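Local coordinates for ATP-citrate lyase beta-subunit (Chlorobium limicola, PDB 6HXJ), which probably serves, as the beta-subunit of ATP-citrate lyase, in the ATP- and CoA-dependent cleavage of citrate to oxaloacetate and acetyl-CoA, at residues K11-P19 against I171-E182; F253-L264 against I307-V318. All coordinates share one frame; numbering follows the deposited sequence.

Contact 1. Residues K11-P19 against I171-E182; sequences KLFNKWGIP and ICSRLILCFDNE
The indole of Trp16 lies with one face on helix 163-181: Cys178 CA sits over the five-membered ring, a CH-pi contact 3.9 Å from the ring centroid. At the edge, in the ring plane, the carboxylate of Glu182 is met by a nearly straight bond from Trp16 NE1 to Glu182 OE2 (2.8 Å, 174°), which uses the anti lone pair. Asn181 crosses the benzo end of the indole at about a right angle, its amide plane 24° from the ring plane, and its ND2 is tied back to Leu177 O. Glu182 reaches the indole because its chain bends at chi2 (-54°). Lys15 NZ, held chiefly by Asp220, also forms a salt bridge to Glu182 OE2 whose hydrogen bond is weak, while Trp221 binds Glu182 OE1. An alanine in place of Trp16 would probably leave Glu182 OE2 without its straight N-H bond and open a gap above Cys178 CA. Ile18 CD1 packs on Cys178 CB, and one turn nearer the helix N-terminus Arg174 NH1 binds Gly17 O at 2.8 Å. Gly17 is the C-prime residue of a Schellman motif ending helix 6-15; the arrangement is a capped helix terminus docked on a second helix within the ATP-grasp region.

Contact 2. Residues F253-L264 against I307-V318; sequences FVEVPGGEIALL and ICRLPNIKHIIV
Two branches of Ile307 are set by one torsion: with chi1 at -70°, CG2 lies anti to the backbone N and meets Ala262 CB at 3.8 Å, while CG1 carries CD1 toward Leu264. That methyl comes 3.6 Å from Leu264 CD1, the two side chains crossing at a slant. Ile313 holds its CG1 between backbone N and carbonyl carbon, chi1 63°, and its CD1 joins Ile307 on the small Ala262 side chain. Phe253 runs alongside Ile307, the two side chains pointing opposite ways, with Phe253 CE1 against Ile307 CG1. Leu310 CD2 meets the edge of the phenylalanine ring, 4.0 Å from Phe253 CZ, and also touches the aliphatic part of Glu255.

The backbones of 261-263 and 315-318 run parallel, their axes 4.7 Å apart at closest. Ala262 is gripped at both ends, its N donating to His315 O and its O receiving Ile317 N at 2.8 Å; Leu264 N then binds Ile317 O. Just before the strands, Lys314 N reaches Glu260 O (2.8 Å). On the face carrying Ile261, Leu263 and Ile317, Ile261 CG2 lies alongside Ile317 CG1 at 3.6 Å.

These are parallel strands of an alpha/beta sheet with helices packed on it, consistent with the succinyl-CoA synthetase-like citrate-binding region. Strand 287-292 flanks 261-266 and strand 352-356 flanks 315-318. Helix 297-309 supplies Ile307 to the Ala262 face, where Phe339 of helix 328-344 covers Ile316 and Val318.

How the contacts relate
Contact 1 and contact 2 illustrate how a two-part chain is built from separately packed units. Their centres are 45 Å apart, their nearest atoms about 25 Å apart, and they lie on opposite sides of the chain's centre without touching. They also follow one another in sequence: contact 1 falls in the ATP-grasp region and closes before contact 2 opens in the citrate-binding region. The two share no residue, and neither packs against the other, which leaves the covalent chain to join their regions. For contact 2, the side chain of Leu264 is about 11 Å from a bound citrate anion, too far to touch it.

Contact 1. Residues K11-P19 against I171-E182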
loop_
_atom_site.group_PDB
_atom_site.type_symbol
_atom_site.label_atom_id
_atom_site.label_comp_id
_atom_site.label_asym_id
_atom_site.label_seq_id
_atom_site.Cartn_x
_atom_site.Cartn_y
_atom_site.Cartn_z
ATOM N N LYS A 11 61.512 17.460 -16.692
ATOM C CA LYS A 11 60.228 17.455 -17.375
ATOM C C LYS A 11 59.486 18.778 -17.156
ATOM O O LYS A 11 58.949 19.338 -18.113
ATOM C CB LYS A 11 59.388 16.250 -16.922
ATOM C CG LYS A 11 57.937 16.299 -17.375
ATOM C CD LYS A 11 57.264 14.942 -17.333
ATOM C CE LYS A 11 55.791 15.079 -17.010
ATOM N NZ LYS A 11 54.995 13.968 -17.597
ATOM N N LEU A 12 59.490 19.288 -15.906
ATOM C CA LEU A 12 58.825 20.550 -15.550
ATOM C C LEU A 12 59.559 21.714 -16.116
ATOM O O LEU A 12 58.949 22.710 -16.466
ATOM C CB LEU A 12 58.719 20.692 -14.048
ATOM C CG LEU A 12 58.104 19.489 -13.360
ATOM C CD1 LEU A 12 57.593 19.865 -12.004
ATOM C CD2 LEU A 12 56.965 18.893 -14.195
ATOM N N PHE A 13 60.872 21.605 -16.207
ATOM C CA PHE A 13 61.661 22.653 -16.817
ATOM C C PHE A 13 61.222 22.745 -18.245
ATOM O O PHE A 13 60.811 23.813 -18.680
ATOM C CB PHE A 13 63.133 22.306 -16.763
ATOM C CG PHE A 13 63.753 22.549 -15.428
ATOM C CD1 PHE A 13 62.996 23.030 -14.371
ATOM C CD2 PHE A 13 65.100 22.311 -15.222
ATOM C CE1 PHE A 13 63.573 23.251 -13.125
ATOM C CE2 PHE A 13 65.682 22.549 -13.984
ATOM C CZ PHE A 13 64.918 23.013 -12.940
ATOM N N ASN A 14 61.237 21.603 -18.948
ATOM C CA ASN A 14 60.806 21.454 -20.323
ATOM C C ASN A 14 59.452 22.092 -20.524
ATOM O O ASN A 14 59.289 22.922 -21.411
ATOM C CB ASN A 14 60.726 19.986 -20.636
ATOM C CG ASN A 14 61.402 19.617 -21.889
ATOM O OD1 ASN A 14 62.540 19.998 -22.157
ATOM N ND2 ASN A 14 60.639 18.982 -22.759
ATOM N N LYS A 15 58.497 21.745 -19.664
ATOM C CA LYS A 15 57.144 22.281 -19.683
ATOM C C LYS A 15 57.124 23.823 -19.709
ATOM O O LYS A 15 56.384 24.412 -20.490
ATOM C CB LYS A 15 56.384 21.737 -18.468
ATOM C CG LYS A 15 55.034 22.361 -18.248
ATOM C CD LYS A 15 54.184 21.480 -17.374
ATOM C CE LYS A 15 53.173 22.309 -16.644
ATOM N NZ LYS A 15 52.330 21.482 -15.743
ATOM N N TRP A 16 57.939 24.466 -18.871
ATOM C CA TRP A 16 57.965 25.926 -18.800
ATOM C C TRP A 16 59.072 26.520 -19.670
ATOM O O TRP A 16 59.477 27.665 -19.461
ATOM C CB TRP A 16 58.024 26.396 -17.328
ATOM C CG TRP A 16 56.789 26.002 -16.587
ATOM C CD1 TRP A 16 56.569 24.832 -15.925
ATOM C CD2 TRP A 16 55.529 26.686 -16.627
ATOM N NE1 TRP A 16 55.267 24.779 -15.478
ATOM C CE2 TRP A 16 54.598 25.891 -15.924
ATOM C CE3 TRP A 16 55.092 27.892 -17.202
ATOM C CZ2 TRP A 16 53.259 26.258 -15.795
ATOM C CZ3 TRP A 16 53.770 28.249 -17.075
ATOM C CH2 TRP A 16 52.870 27.443 -16.377
ATOM N N GLY A 17 59.508 25.753 -20.662
ATOM C CA GLY A 17 60.537 26.171 -21.598
ATOM C C GLY A 17 61.819 26.620 -20.927
ATOM O O GLY A 17 62.181 27.798 -21.003
ATOM N N ILE A 18 62.503 25.690 -20.246
ATOM C CA ILE A 18 63.767 25.968 -19.574
ATOM C C ILE A 18 64.833 25.112 -20.253
ATOM O O ILE A 18 64.646 23.894 -20.386
ATOM C CB ILE A 18 63.686 25.737 -18.051
ATOM C CG1 ILE A 18 62.667 26.692 -17.407
ATOM C CG2 ILE A 18 65.075 25.834 -17.394
ATOM C CD1 ILE A 18 62.296 26.356 -15.987
ATOM N N PRO A 19 65.926 25.747 -20.731
ATOM C CA PRO A 19 66.970 24.995 -21.433
ATOM C C PRO A 19 67.480 23.795 -20.655
ATOM O O PRO A 19 68.003 23.960 -19.564
ATOM C CB PRO A 19 68.045 26.051 -21.644
ATOM C CG PRO A 19 67.315 27.344 -21.685
ATOM C CD PRO A 19 66.261 27.186 -20.655
ATOM N N ILE A 171 65.258 33.477 -19.120
ATOM C CA ILE A 171 65.339 32.169 -18.452
ATOM C C ILE A 171 64.762 32.303 -17.071
ATOM O O ILE A 171 63.910 31.505 -16.699
ATOM C CB ILE A 171 66.788 31.615 -18.397
ATOM C CG1 ILE A 171 67.286 31.174 -19.791
ATOM C CG2 ILE A 171 66.938 30.475 -17.359
ATOM C CD1 ILE A 171 68.718 31.448 -20.020
ATOM N N CYS A 172 65.208 33.322 -16.322
ATOM C CA CYS A 172 64.734 33.565 -14.976
ATOM C C CYS A 172 63.257 33.651 -14.889
ATOM O O CYS A 172 62.685 33.001 -14.037
ATOM C CB CYS A 172 65.399 34.780 -14.368
ATOM S SG CYS A 172 67.072 34.441 -13.791
ATOM N N SER A 173 62.624 34.387 -15.784
ATOM C CA SER A 173 61.176 34.500 -15.786
ATOM C C SER A 173 60.503 33.144 -15.910
ATOM O O SER A 173 59.570 32.841 -15.166
ATOM C CB SER A 173 60.717 35.473 -16.868
ATOM O OG SER A 173 60.733 35.009 -18.207
ATOM N N ARG A 174 61.016 32.315 -16.812
ATOM C CA ARG A 174 60.498 30.971 -17.022
ATOM C C ARG A 174 60.646 30.185 -15.729
ATOM O O ARG A 174 59.698 29.554 -15.297
ATOM C CB ARG A 174 61.253 30.281 -18.162
ATOM C CG ARG A 174 61.450 31.118 -19.426
ATOM C CD ARG A 174 60.506 30.788 -20.563
ATOM N NE ARG A 174 60.860 31.549 -21.769
ATOM C CZ ARG A 174 61.420 31.039 -22.868
ATOM N NH1 ARG A 174 61.676 29.739 -22.952
ATOM N NH2 ARG A 174 61.705 31.822 -23.900
ATOM N N LEU A 175 61.812 30.289 -15.083
ATOM C CA LEU A 175 62.049 29.648 -13.808
ATOM C C LEU A 175 61.031 30.152 -12.814
ATOM O O LEU A 175 60.436 29.359 -12.101
ATOM C CB LEU A 175 63.432 30.005 -13.319
ATOM C CG LEU A 175 63.971 29.173 -12.143
ATOM C CD1 LEU A 175 64.271 27.737 -12.572
ATOM C CD2 LEU A 175 65.238 29.805 -11.573
ATOM N N ILE A 176 60.797 31.466 -12.800
ATOM C CA ILE A 176 59.838 32.116 -11.919
ATOM C C ILE A 176 58.438 31.621 -12.199
ATOM O O ILE A 176 57.680 31.412 -11.253
ATOM C CB ILE A 176 59.962 33.644 -12.030
ATOM C CG1 ILE A 176 61.214 34.128 -11.270
ATOM C CG2 ILE A 176 58.711 34.347 -11.488
ATOM C CD1 ILE A 176 61.726 35.486 -11.651
ATOM N N LEU A 177 58.096 31.422 -13.487
ATOM C CA LEU A 177 56.791 30.914 -13.907
ATOM C C LEU A 177 56.660 29.468 -13.439
ATOM O O LEU A 177 55.625 29.096 -12.895
ATOM C CB LEU A 177 56.612 31.009 -15.438
ATOM C CG LEU A 177 56.048 32.297 -15.914
ATOM C CD1 LEU A 177 56.040 32.371 -17.434
ATOM C CD2 LEU A 177 54.696 32.538 -15.289
ATOM N N CYS A 178 57.736 28.676 -13.610
ATOM C CA CYS A 178 57.814 27.285 -13.228
ATOM C C CYS A 178 57.620 27.185 -11.745
ATOM O O CYS A 178 56.848 26.345 -11.318
ATOM C CB CYS A 178 59.139 26.658 -13.668
ATOM S SG CYS A 178 59.365 24.911 -13.192
ATOM N N PHE A 179 58.242 28.062 -10.960
ATOM C CA PHE A 179 58.139 28.045 -9.507
ATOM C C PHE A 179 56.726 28.369 -9.079
ATOM O O PHE A 179 56.131 27.622 -8.291
ATOM C CB PHE A 179 59.146 29.020 -8.883
ATOM C CG PHE A 179 59.225 28.971 -7.377
ATOM C CD1 PHE A 179 58.307 29.658 -6.592
ATOM C CD2 PHE A 179 60.258 28.302 -6.742
ATOM C CE1 PHE A 179 58.402 29.643 -5.198
ATOM C CE2 PHE A 179 60.367 28.309 -5.351
ATOM C CZ PHE A 179 59.431 28.970 -4.585
ATOM N N ASP A 180 56.188 29.470 -9.612
ATOM C CA ASP A 180 54.844 29.934 -9.298
ATOM C C ASP A 180 53.799 28.840 -9.592
ATOM O O ASP A 180 53.038 28.438 -8.701
ATOM C CB ASP A 180 54.545 31.225 -10.093
ATOM C CG ASP A 180 53.621 32.229 -9.417
ATOM O OD1 ASP A 180 52.690 32.732 -10.094
ATOM O OD2 ASP A 180 53.908 32.621 -8.262
ATOM N N ASN A 181 53.853 28.304 -10.813
ATOM C CA ASN A 181 52.907 27.335 -11.339
ATOM C C ASN A 181 53.080 25.881 -10.882
ATOM O O ASN A 181 52.130 25.099 -10.958
ATOM C CB ASN A 181 52.906 27.421 -12.828
ATOM C CG ASN A 181 52.135 28.653 -13.275
ATOM O OD1 ASN A 181 50.906 28.632 -13.390
ATOM N ND2 ASN A 181 52.815 29.778 -13.482
ATOM N N GLU A 182 54.270 25.498 -10.434
ATOM C CA GLU A 182 54.458 24.118 -10.012
ATOM C C GLU A 182 54.413 23.919 -8.494
ATOM O O GLU A 182 54.787 22.846 -8.019
ATOM C CB GLU A 182 55.753 23.494 -10.601
ATOM C CG GLU A 182 55.756 23.269 -12.106
ATOM C CD GLU A 182 54.616 22.474 -12.715
ATOM O OE1 GLU A 182 54.213 21.436 -12.143
ATOM O OE2 GLU A 182 54.141 22.888 -13.794
#

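Contact 2. Residues F253-L264 against I307-V318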
loop_
_atom_site.group_PDB
_atom_site.type_symbol
_atom_site.label_atom_id
_atom_site.label_comp_id
_atom_site.label_asym_id
_atom_site.label_seq_id
_atom_site.Cartn_x
_atom_site.Cartn_y
_atom_site.Cartn_z
ATOM N N PHE A 253 56.450 5.166 10.593
ATOM C CA PHE A 253 57.441 4.280 11.197
ATOM C C PHE A 253 58.781 4.432 10.491
ATOM O O PHE A 253 58.839 4.400 9.260
ATOM C CB PHE A 253 56.971 2.807 11.230
ATOM C CG PHE A 253 58.013 1.817 11.700
ATOM C CD1 PHE A 253 58.242 1.611 13.061
ATOM C CD2 PHE A 253 58.760 1.083 10.785
ATOM C CE1 PHE A 253 59.204 0.691 13.493
ATOM C CE2 PHE A 253 59.724 0.175 11.218
ATOM C CZ PHE A 253 59.938 -0.018 12.569
ATOM N N VAL A 254 59.844 4.636 11.281
ATOM C CA VAL A 254 61.222 4.757 10.805
ATOM C C VAL A 254 62.099 3.840 11.667
ATOM O O VAL A 254 62.064 3.924 12.896
ATOM C CB VAL A 254 61.760 6.214 10.788
ATOM C CG1 VAL A 254 63.134 6.272 10.129
ATOM C CG2 VAL A 254 60.800 7.170 10.087
ATOM N N GLU A 255 62.882 2.982 11.022
ATOM C CA GLU A 255 63.766 2.065 11.726
ATOM C C GLU A 255 65.136 2.699 11.946
ATOM O O GLU A 255 65.752 3.204 10.999
ATOM C CB GLU A 255 63.884 0.731 10.962
ATOM C CG GLU A 255 64.258 -0.458 11.842
ATOM C CD GLU A 255 64.236 -1.838 11.200
ATOM O OE1 GLU A 255 63.347 -2.097 10.353
ATOM O OE2 GLU A 255 65.078 -2.680 11.588
ATOM N N VAL A 256 65.576 2.719 13.205
ATOM C CA VAL A 256 66.889 3.243 13.576
ATOM C C VAL A 256 67.813 2.024 13.749
ATOM O O VAL A 256 67.454 1.116 14.509
ATOM C CB VAL A 256 66.839 4.157 14.827
ATOM C CG1 VAL A 256 68.226 4.671 15.203
ATOM C CG2 VAL A 256 65.895 5.332 14.586
ATOM N N PRO A 257 68.969 1.955 13.027
ATOM C CA PRO A 257 69.875 0.795 13.178
ATOM C C PRO A 257 70.334 0.545 14.626
ATOM O O PRO A 257 70.997 1.383 15.234
ATOM C CB PRO A 257 71.038 1.130 12.235
ATOM C CG PRO A 257 70.463 2.085 11.239
ATOM C CD PRO A 257 69.513 2.919 12.045
ATOM N N GLY A 258 69.915 -0.592 15.167
ATOM C CA GLY A 258 70.176 -0.973 16.548
ATOM C C GLY A 258 69.138 -0.375 17.471
ATOM O O GLY A 258 67.946 -0.360 17.140
ATOM N N GLY A 259 69.590 0.115 18.618
ATOM C CA GLY A 259 68.735 0.754 19.610
ATOM C C GLY A 259 67.990 -0.205 20.508
ATOM O O GLY A 259 67.296 -1.102 20.032
ATOM N N GLU A 260 68.130 -0.001 21.821
ATOM C CA GLU A 260 67.500 -0.818 22.857
ATOM C C GLU A 260 66.101 -0.312 23.246
ATOM O O GLU A 260 65.310 -1.084 23.790
ATOM C CB GLU A 260 68.405 -0.910 24.111
ATOM C CG GLU A 260 69.911 -0.969 23.858
ATOM C CD GLU A 260 70.426 -2.102 22.984
ATOM O OE1 GLU A 260 70.943 -1.809 21.881
ATOM O OE2 GLU A 260 70.306 -3.279 23.397
ATOM N N ILE A 261 65.802 0.980 23.008
ATOM C CA ILE A 261 64.511 1.537 23.417
ATOM C C ILE A 261 63.580 1.802 22.210
ATOM O O ILE A 261 63.832 2.690 21.389
ATOM C CB ILE A 261 64.669 2.783 24.342
ATOM C CG1 ILE A 261 65.578 2.487 25.544
ATOM C CG2 ILE A 261 63.321 3.274 24.841
ATOM C CD1 ILE A 261 66.891 3.210 25.512
ATOM N N ALA A 262 62.459 1.072 22.168
ATOM C CA ALA A 262 61.451 1.193 21.111
ATOM C C ALA A 262 60.282 2.130 21.447
ATOM O O ALA A 262 59.605 1.963 22.459
ATOM C CB ALA A 262 60.944 -0.190 20.708
ATOM N N LEU A 263 60.057 3.107 20.588
ATOM C CA LEU A 263 58.985 4.072 20.795
ATOM C C LEU A 263 57.713 3.698 20.036
ATOM O O LEU A 263 57.784 3.369 18.853
ATOM C CB LEU A 263 59.436 5.501 20.386
ATOM C CG LEU A 263 60.782 6.022 20.879
ATOM C CD1 LEU A 263 61.165 7.291 20.137
ATOM C CD2 LEU A 263 60.774 6.213 22.395
ATOM N N LEU A 264 56.560 3.783 20.720
ATOM C CA LEU A 264 55.208 3.591 20.194
ATOM C C LEU A 264 54.398 4.769 20.765
ATOM O O LEU A 264 53.522 4.626 21.624
ATOM C CB LEU A 264 54.633 2.205 20.597
ATOM C CG LEU A 264 53.157 1.861 20.223
ATOM C CD1 LEU A 264 52.849 2.090 18.751
ATOM C CD2 LEU A 264 52.798 0.457 20.640
ATOM N N ILE A 307 56.699 -2.792 15.684
ATOM C CA ILE A 307 57.584 -2.346 16.769
ATOM C C ILE A 307 58.069 -3.534 17.617
ATOM O O ILE A 307 59.239 -3.588 17.998
ATOM C CB ILE A 307 56.916 -1.206 17.581
ATOM C CG1 ILE A 307 56.877 0.055 16.699
ATOM C CG2 ILE A 307 57.674 -0.883 18.896
ATOM C CD1 ILE A 307 55.794 0.958 16.979
ATOM N N CYS A 308 57.186 -4.505 17.854
ATOM C CA CYS A 308 57.474 -5.714 18.622
ATOM C C CYS A 308 58.420 -6.655 17.857
ATOM O O CYS A 308 59.244 -7.330 18.484
ATOM C CB CYS A 308 56.175 -6.413 19.009
ATOM S SG CYS A 308 55.009 -5.386 19.969
ATOM N N ARG A 309 58.299 -6.689 16.509
ATOM C CA ARG A 309 59.135 -7.508 15.625
ATOM C C ARG A 309 60.616 -7.040 15.616
ATOM O O ARG A 309 61.485 -7.828 15.260
ATOM C CB ARG A 309 58.551 -7.541 14.196
ATOM C CG ARG A 309 57.298 -8.409 14.014
ATOM C CD ARG A 309 56.628 -8.159 12.662
ATOM N NE ARG A 309 55.188 -8.461 12.674
ATOM C CZ ARG A 309 54.298 -7.983 11.800
ATOM N NH1 ARG A 309 54.684 -7.172 10.822
ATOM N NH2 ARG A 309 53.015 -8.307 11.905
ATOM N N LEU A 310 60.901 -5.784 16.052
ATOM C CA LEU A 310 62.246 -5.163 16.104
ATOM C C LEU A 310 63.313 -5.946 16.918
ATOM O O LEU A 310 63.005 -6.453 18.006
ATOM C CB LEU A 310 62.170 -3.701 16.600
ATOM C CG LEU A 310 61.558 -2.685 15.639
ATOM C CD1 LEU A 310 61.202 -1.411 16.364
ATOM C CD2 LEU A 310 62.496 -2.339 14.508
ATOM N N PRO A 311 64.563 -6.035 16.371
ATOM C CA PRO A 311 65.615 -6.789 17.060
ATOM C C PRO A 311 66.235 -6.073 18.256
ATOM O O PRO A 311 66.433 -4.844 18.239
ATOM C CB PRO A 311 66.652 -7.035 15.961
ATOM C CG PRO A 311 66.513 -5.882 15.042
ATOM C CD PRO A 311 65.055 -5.495 15.080
ATOM N N ASN A 312 66.593 -6.886 19.271
ATOM C CA ASN A 312 67.246 -6.524 20.535
ATOM C C ASN A 312 66.655 -5.252 21.206
ATOM O O ASN A 312 67.353 -4.276 21.518
ATOM C CB ASN A 312 68.795 -6.456 20.408
ATOM C CG ASN A 312 69.342 -5.831 19.136
ATOM O OD1 ASN A 312 69.375 -4.596 18.969
ATOM N ND2 ASN A 312 69.791 -6.684 18.212
ATOM N N ILE A 313 65.359 -5.293 21.447
ATOM C CA ILE A 313 64.712 -4.183 22.136
ATOM C C ILE A 313 64.463 -4.572 23.600
ATOM O O ILE A 313 63.961 -5.662 23.884
ATOM C CB ILE A 313 63.472 -3.621 21.393
ATOM C CG1 ILE A 313 62.331 -4.645 21.260
ATOM C CG2 ILE A 313 63.880 -3.061 20.038
ATOM C CD1 ILE A 313 60.983 -4.039 20.961
ATOM N N LYS A 314 64.845 -3.701 24.531
ATOM C CA LYS A 314 64.703 -3.996 25.959
ATOM C C LYS A 314 63.414 -3.432 26.579
ATOM O O LYS A 314 62.793 -4.129 27.381
ATOM C CB LYS A 314 65.959 -3.560 26.752
ATOM C CG LYS A 314 67.136 -4.525 26.596
ATOM C CD LYS A 314 68.494 -3.817 26.486
ATOM C CE LYS A 314 69.481 -4.199 27.573
ATOM N NZ LYS A 314 69.991 -5.592 27.432
ATOM N N HIS A 315 63.028 -2.173 26.239
ATOM C CA HIS A 315 61.826 -1.488 26.755
ATOM C C HIS A 315 60.963 -1.044 25.598
ATOM O O HIS A 315 61.482 -0.803 24.509
ATOM C CB HIS A 315 62.203 -0.232 27.597
ATOM C CG HIS A 315 63.258 -0.491 28.622
ATOM N ND1 HIS A 315 62.946 -1.064 29.845
ATOM C CD2 HIS A 315 64.602 -0.337 28.537
ATOM C CE1 HIS A 315 64.102 -1.201 30.481
ATOM N NE2 HIS A 315 65.125 -0.778 29.735
ATOM N N ILE A 316 59.654 -0.887 25.842
ATOM C CA ILE A 316 58.713 -0.306 24.866
ATOM C C ILE A 316 58.137 0.955 25.538
ATOM O O ILE A 316 57.664 0.872 26.676
ATOM C CB ILE A 316 57.559 -1.249 24.359
ATOM C CG1 ILE A 316 58.058 -2.621 23.833
ATOM C CG2 ILE A 316 56.666 -0.546 23.290
ATOM C CD1 ILE A 316 56.971 -3.670 23.740
ATOM N N ILE A 317 58.226 2.119 24.843
ATOM C CA ILE A 317 57.688 3.370 25.350
ATOM C C ILE A 317 56.395 3.673 24.621
ATOM O O ILE A 317 56.405 4.117 23.469
ATOM C CB ILE A 317 58.699 4.565 25.349
ATOM C CG1 ILE A 317 60.046 4.234 26.048
ATOM C CG2 ILE A 317 58.082 5.845 25.930
ATOM C CD1 ILE A 317 60.013 3.735 27.486
ATOM N N VAL A 318 55.277 3.391 25.303
ATOM C CA VAL A 318 53.928 3.628 24.808
ATOM C C VAL A 318 53.508 4.935 25.465
ATOM O O VAL A 318 52.812 4.940 26.484
ATOM C CB VAL A 318 52.963 2.433 25.108
ATOM C CG1 VAL A 318 51.605 2.643 24.452
ATOM C CG2 VAL A 318 53.562 1.109 24.650
#